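Local coordinates for WipB (Legionella pneumophila, PDB 5NNY), which is a Ser/Thr phosphatase that Legionella translocates into host cells to target lysosomal nutrient sensing, and is represented here by its phosphatase domain, at residues Asp50-Thr54 with Glu55-Phe59; Ile212-Asn215 with His216-Gly219. One frame throughout, in Å; residues are numbered along the deposited sequence.

Contact 1: residues Asp50-Thr54 with Glu55-Phe59; sequences DYWGT and EAPVF
Trp52 and Pro57 come nearest by CA atoms, 6.9 Å apart, across a compact loop whose first bend Asp50 N closes with a 3.2 Å hydrogen bond to Thr54 O. The chain turns again after Glu55, where Phe59 N bonds to Ala56 O at 3.1 Å. A water bridges the two arms, accepting from Tyr51 N at 2.8 Å. It also donates to Glu55 O at 2.8 Å, though that proton may be shared with other acceptors. Side-chain contact is light and apolar: Pro57 CG meets two aromatic edges near their planes, 4.2 Å from Tyr51 CD2 and 4.4 Å from Trp52 CD1. Tyr51 CG lies opposite the backbone N (chi1 179°), which brings CD2 to the proline, and the two side chains cross at about a right angle. Glu55, bent at chi2 (-72°), makes a weak hydrogen bond through OE1 with His162 NE2; Glu166 OE2, a like charge close to OE1, might raise the pKa of one of the two acids. This irregular surface loop, held by backbone bonds and a water, joins helix 32-42 to helix 64-79: Val58 packs on Arg67 and Leu68 of the latter, while Phe59 also reaches Ala163 and Glu166 of helix 159-169.

Contact 2: residues Ile212-Asn215 with His216-Gly219; sequences IGLN and HIRG
Ile212 and Gly213 meet His216 at the first turn of helix 214-224, a buried local N-terminal capping arrangement that follows strand 203-208 in the calcineurin-like phosphatase domain. Gly213 is the N-cap, and its backbone N donates to His216 ND1 at 3.1 Å in a fairly straight bond (157°), although the donor lies 28° out of the ring plane. This is the bond of a capping box that runs from the N-cap backbone to the N3 side chain, without its reciprocal, so no full box forms: Gly213 has no side chain to accept from His216 N, which bonds weakly to Gly213 O at 3.1 Å. Regular helical bonds follow, from Arg218 N to Leu214 O and from Gly219 N to Asn215 O. One face of the imidazole receives Ile212: its CG2 stands 3.9 Å from the ring centroid in a CH-pi contact, and CB comes within 3.4 Å of His216 ND1. With CG turned beside its own backbone N (chi1 -69°), His216 folds the ring back over the start of the helix. Asn215 runs alongside, its ND2 3.6 Å from His216 ND1, but its amide is committed elsewhere: ND2 donates to Tyr290 O and OD1 accepts from Ile294 N. Further along, Ile212 CD1 packs against Ile217 CG1 at 4.3 Å, and both side chains lie on Ile193 of strand 190-198. Since ND1 accepts from Gly213 while NE2 bonds to Arg288 O, both ring nitrogens are satisfied, consistent with a neutral imidazole protonated at NE2 that joins the helix start to the 288-294 loop.

How the contacts relate
Both contacts are local, each within one continuous run of chain, but they lie on opposite sides of the chain's centre, with centres about 42 Å apart and nearest atoms about 29 Å apart. Contact 1 is a surface loop, whereas contact 2 is a buried helix start; they share no helix or strand. Their chemistry follows their places. At 50-59 no direct hydrogen bond joins the two halves, and a water does the bridging beside loose apolar contacts. At 212-219 direct bonds from backbone to backbone and from backbone to imidazole dominate, and the side chains of Asn215 and His216 bond in turn to residues within 288-294.

Contact 1: residues Asp50-Thr54 with Glu55-Phe59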
ATOM      1  N   ASP A  50     -12.987  -6.923  17.772  1.00 26.01           N
ATOM      2  CA  ASP A  50     -14.006  -6.111  18.454  1.00 24.88           C
ATOM      3  C   ASP A  50     -15.394  -6.733  18.341  1.00 27.62           C
ATOM      4  O   ASP A  50     -16.397  -6.019  18.284  1.00 32.34           O
ATOM      5  CB  ASP A  50     -14.028  -4.681  17.906  1.00 25.78           C
ATOM      6  CG  ASP A  50     -12.671  -4.015  17.961  1.00 40.06           C
ATOM      7  OD1 ASP A  50     -11.973  -4.175  18.984  1.00 44.63           O
ATOM      8  OD2 ASP A  50     -12.301  -3.333  16.979  1.00 45.79           O
ATOM      9  N   TYR A  51     -15.457  -8.068  18.267  1.00 21.29           N
ATOM     10  CA  TYR A  51     -16.717  -8.804  18.147  1.00 21.36           C
ATOM     11  C   TYR A  51     -17.129  -9.388  19.497  1.00 27.60           C
ATOM     12  O   TYR A  51     -18.144  -8.977  20.077  1.00 20.28           O
ATOM     13  CB  TYR A  51     -16.583  -9.885  17.040  1.00 21.28           C
ATOM     14  CG  TYR A  51     -17.810 -10.758  16.819  1.00 23.43           C
ATOM     15  CD1 TYR A  51     -19.035 -10.204  16.440  1.00 19.81           C
ATOM     16  CD2 TYR A  51     -17.732 -12.139  16.962  1.00 24.52           C
ATOM     17  CE1 TYR A  51     -20.144 -11.008  16.244  1.00 21.12           C
ATOM     18  CE2 TYR A  51     -18.835 -12.950  16.765  1.00 21.64           C
ATOM     19  CZ  TYR A  51     -20.037 -12.380  16.418  1.00 22.97           C
ATOM     20  OH  TYR A  51     -21.120 -13.207  16.227  1.00 25.68           O
ATOM     21  N   TRP A  52     -16.335 -10.322  20.027  1.00 24.39           N
ATOM     22  CA  TRP A  52     -16.476 -10.796  21.394  1.00 28.51           C
ATOM     23  C   TRP A  52     -15.357 -10.335  22.313  1.00 32.66           C
ATOM     24  O   TRP A  52     -15.526 -10.371  23.535  1.00 45.65           O
ATOM     25  CB  TRP A  52     -16.528 -12.325  21.437  1.00 27.04           C
ATOM     26  CG  TRP A  52     -17.841 -12.893  21.115  1.00 24.80           C
ATOM     27  CD1 TRP A  52     -18.145 -13.656  20.038  1.00 18.78           C
ATOM     28  CD2 TRP A  52     -19.048 -12.770  21.881  1.00 23.87           C
ATOM     29  NE1 TRP A  52     -19.467 -14.020  20.072  1.00 24.32           N
ATOM     30  CE2 TRP A  52     -20.046 -13.489  21.193  1.00 22.40           C
ATOM     31  CE3 TRP A  52     -19.380 -12.133  23.086  1.00 23.23           C
ATOM     32  CZ2 TRP A  52     -21.357 -13.587  21.655  1.00 24.22           C
ATOM     33  CZ3 TRP A  52     -20.681 -12.234  23.550  1.00 23.21           C
ATOM     34  CH2 TRP A  52     -21.657 -12.959  22.826  1.00 23.54           C
ATOM     35  N   GLY A  53     -14.221  -9.941  21.754  1.00 37.93           N
ATOM     36  CA  GLY A  53     -13.194  -9.242  22.497  1.00 44.32           C
ATOM     37  C   GLY A  53     -12.450  -8.337  21.545  1.00 42.94           C
ATOM     38  O   GLY A  53     -12.832  -8.177  20.384  1.00 38.91           O
ATOM     39  N   THR A  54     -11.377  -7.734  22.058  1.00 41.22           N
ATOM     40  CA  THR A  54     -10.459  -7.009  21.186  1.00 43.04           C
ATOM     41  C   THR A  54      -9.968  -7.907  20.058  1.00 37.57           C
ATOM     42  O   THR A  54     -10.007  -7.526  18.878  1.00 36.18           O
ATOM     43  CB  THR A  54      -9.267  -6.487  21.991  1.00 46.42           C
ATOM     44  OG1 THR A  54      -8.489  -7.599  22.460  1.00 53.03           O
ATOM     45  CG2 THR A  54      -9.742  -5.684  23.180  1.00 42.02           C
ATOM     46  N   GLU A  55      -9.528  -9.112  20.410  1.00 37.47           N
ATOM     47  CA  GLU A  55      -9.023 -10.081  19.453  1.00 37.42           C
ATOM     48  C   GLU A  55     -10.150 -10.815  18.752  1.00 30.98           C
ATOM     49  O   GLU A  55     -11.182 -11.119  19.356  1.00 29.14           O
ATOM     50  CB  GLU A  55      -8.140 -11.099  20.167  1.00 33.78           C
ATOM     51  CG  GLU A  55      -6.932 -10.467  20.764  1.00 52.27           C
ATOM     52  CD  GLU A  55      -5.948 -10.069  19.705  1.00 56.45           C
ATOM     53  OE1 GLU A  55      -5.094 -10.905  19.383  1.00 59.76           O
ATOM     54  OE2 GLU A  55      -6.045  -8.949  19.165  1.00 61.59           O
ATOM     55  N   ALA A  56      -9.938 -11.105  17.473  1.00 28.84           N
ATOM     56  CA  ALA A  56     -10.829 -12.017  16.777  1.00 22.93           C
ATOM     57  C   ALA A  56     -10.885 -13.336  17.540  1.00 20.64           C
ATOM     58  O   ALA A  56      -9.863 -13.779  18.084  1.00 23.80           O
ATOM     59  CB  ALA A  56     -10.347 -12.264  15.349  1.00 22.89           C
ATOM     60  N   PRO A  57     -12.054 -13.976  17.619  1.00 25.69           N
ATOM     61  CA  PRO A  57     -12.166 -15.212  18.417  1.00 24.12           C
ATOM     62  C   PRO A  57     -11.157 -16.287  18.057  1.00 23.62           C
ATOM     63  O   PRO A  57     -10.719 -17.036  18.947  1.00 21.15           O
ATOM     64  CB  PRO A  57     -13.599 -15.667  18.128  1.00 22.69           C
ATOM     65  CG  PRO A  57     -14.342 -14.368  17.927  1.00 27.36           C
ATOM     66  CD  PRO A  57     -13.369 -13.467  17.185  1.00 22.88           C
ATOM     67  N   VAL A  58     -10.758 -16.381  16.781  1.00 22.84           N
ATOM     68  CA  VAL A  58      -9.885 -17.475  16.347  1.00 19.13           C
ATOM     69  C   VAL A  58      -8.572 -17.471  17.133  1.00 23.09           C
ATOM     70  O   VAL A  58      -8.003 -18.528  17.416  1.00 25.78           O
ATOM     71  CB  VAL A  58      -9.647 -17.405  14.824  1.00 19.26           C
ATOM     72  CG1 VAL A  58      -8.989 -16.088  14.408  1.00 20.20           C
ATOM     73  CG2 VAL A  58      -8.810 -18.582  14.354  1.00 21.42           C
ATOM     74  N   PHE A  59      -8.091 -16.291  17.532  1.00 22.58           N
ATOM     75  CA  PHE A  59      -6.770 -16.226  18.144  1.00 28.15           C
ATOM     76  C   PHE A  59      -6.772 -16.553  19.630  1.00 28.09           C
ATOM     77  O   PHE A  59      -5.694 -16.697  20.213  1.00 36.03           O
ATOM     78  CB  PHE A  59      -6.159 -14.846  17.899  1.00 23.79           C
ATOM     79  CG  PHE A  59      -5.948 -14.555  16.445  1.00 22.05           C
ATOM     80  CD1 PHE A  59      -5.068 -15.329  15.702  1.00 20.89           C
ATOM     81  CD2 PHE A  59      -6.641 -13.533  15.815  1.00 25.35           C
ATOM     82  CE1 PHE A  59      -4.871 -15.084  14.358  1.00 21.78           C
ATOM     83  CE2 PHE A  59      -6.446 -13.274  14.460  1.00 23.85           C
ATOM     84  CZ  PHE A  59      -5.562 -14.051  13.730  1.00 22.09           C
TER
HETATM   85  O   HOH W   1     -13.702 -10.184  18.532  1.00 25.54           O

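Contact 2: residues Ile212-Asn215 with His216-Gly219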
ATOM      1  N   ILE A 212      -0.127  16.792  -0.979  1.00 20.42           N
ATOM      2  CA  ILE A 212       1.194  17.367  -1.177  1.00 15.23           C
ATOM      3  C   ILE A 212       1.091  18.493  -2.197  1.00 19.88           C
ATOM      4  O   ILE A 212       0.029  18.752  -2.771  1.00 20.96           O
ATOM      5  CB  ILE A 212       2.211  16.329  -1.666  1.00 13.85           C
ATOM      6  CG1 ILE A 212       1.738  15.780  -3.021  1.00 16.60           C
ATOM      7  CG2 ILE A 212       2.379  15.206  -0.616  1.00 17.30           C
ATOM      8  CD1 ILE A 212       2.804  15.026  -3.798  1.00 18.79           C
ATOM      9  N   GLY A 213       2.228  19.134  -2.448  1.00 21.63           N
ATOM     10  CA  GLY A 213       2.308  20.143  -3.484  1.00 20.76           C
ATOM     11  C   GLY A 213       3.564  19.940  -4.295  1.00 19.56           C
ATOM     12  O   GLY A 213       4.295  18.967  -4.074  1.00 18.69           O
ATOM     13  N   LEU A 214       3.831  20.856  -5.233  1.00 21.40           N
ATOM     14  CA  LEU A 214       5.104  20.837  -5.950  1.00 22.89           C
ATOM     15  C   LEU A 214       6.300  20.954  -5.010  1.00 21.38           C
ATOM     16  O   LEU A 214       7.395  20.486  -5.344  1.00 20.93           O
ATOM     17  CB  LEU A 214       5.143  21.967  -6.985  1.00 19.87           C
ATOM     18  CG  LEU A 214       4.106  21.924  -8.103  1.00 21.34           C
ATOM     19  CD1 LEU A 214       4.168  23.215  -8.946  1.00 19.16           C
ATOM     20  CD2 LEU A 214       4.330  20.714  -8.989  1.00 25.90           C
ATOM     21  N   ASN A 215       6.123  21.584  -3.843  1.00 18.53           N
ATOM     22  CA  ASN A 215       7.237  21.726  -2.914  1.00 23.88           C
ATOM     23  C   ASN A 215       7.699  20.361  -2.409  1.00 20.53           C
ATOM     24  O   ASN A 215       8.897  20.142  -2.216  1.00 20.10           O
ATOM     25  CB  ASN A 215       6.845  22.630  -1.744  1.00 21.50           C
ATOM     26  CG  ASN A 215       5.489  22.281  -1.156  1.00 20.97           C
ATOM     27  OD1 ASN A 215       4.493  22.182  -1.875  1.00 21.18           O
ATOM     28  ND2 ASN A 215       5.444  22.080   0.171  1.00 21.79           N
ATOM     29  N   HIS A 216       6.760  19.437  -2.183  1.00 17.34           N
ATOM     30  CA  HIS A 216       7.140  18.084  -1.766  1.00 15.66           C
ATOM     31  C   HIS A 216       7.930  17.373  -2.856  1.00 15.79           C
ATOM     32  O   HIS A 216       8.905  16.667  -2.574  1.00 18.42           O
ATOM     33  CB  HIS A 216       5.898  17.253  -1.414  1.00 15.95           C
ATOM     34  CG  HIS A 216       5.191  17.702  -0.180  1.00 18.69           C
ATOM     35  ND1 HIS A 216       4.227  18.687  -0.185  1.00 20.49           N
ATOM     36  CD2 HIS A 216       5.314  17.302   1.110  1.00 22.74           C
ATOM     37  CE1 HIS A 216       3.781  18.870   1.046  1.00 25.55           C
ATOM     38  NE2 HIS A 216       4.422  18.039   1.849  1.00 21.61           N
ATOM     39  N   ILE A 217       7.498  17.512  -4.109  1.00 14.78           N
ATOM     40  CA  ILE A 217       8.190  16.846  -5.210  1.00 14.77           C
ATOM     41  C   ILE A 217       9.600  17.398  -5.354  1.00 16.70           C
ATOM     42  O   ILE A 217      10.561  16.652  -5.576  1.00 21.36           O
ATOM     43  CB  ILE A 217       7.361  16.993  -6.505  1.00 15.97           C
ATOM     44  CG1 ILE A 217       5.967  16.435  -6.270  1.00 19.18           C
ATOM     45  CG2 ILE A 217       8.048  16.310  -7.693  1.00 16.91           C
ATOM     46  CD1 ILE A 217       5.002  16.690  -7.421  1.00 20.98           C
ATOM     47  N   ARG A 218       9.756  18.710  -5.182  1.00 20.47           N
ATOM     48  CA  ARG A 218      11.091  19.298  -5.201  1.00 20.44           C
ATOM     49  C   ARG A 218      11.943  18.758  -4.060  1.00 22.54           C
ATOM     50  O   ARG A 218      13.132  18.472  -4.242  1.00 22.73           O
ATOM     51  CB  ARG A 218      10.982  20.828  -5.134  1.00 25.35           C
ATOM     52  CG  ARG A 218      12.321  21.559  -5.216  1.00 35.02           C
ATOM     53  CD  ARG A 218      12.159  23.059  -4.966  1.00 36.87           C
ATOM     54  NE  ARG A 218      11.389  23.700  -6.028  1.00 36.41           N
ATOM     55  CZ  ARG A 218      11.936  24.211  -7.127  1.00 43.85           C
ATOM     56  NH1 ARG A 218      13.252  24.158  -7.292  1.00 45.35           N
ATOM     57  NH2 ARG A 218      11.173  24.771  -8.056  1.00 44.33           N
ATOM     58  N   GLY A 219      11.354  18.619  -2.872  1.00 22.46           N
ATOM     59  CA  GLY A 219      12.096  18.052  -1.760  1.00 19.70           C
ATOM     60  C   GLY A 219      12.496  16.608  -2.005  1.00 21.21           C
ATOM     61  O   GLY A 219      13.591  16.188  -1.626  1.00 22.58           O
TER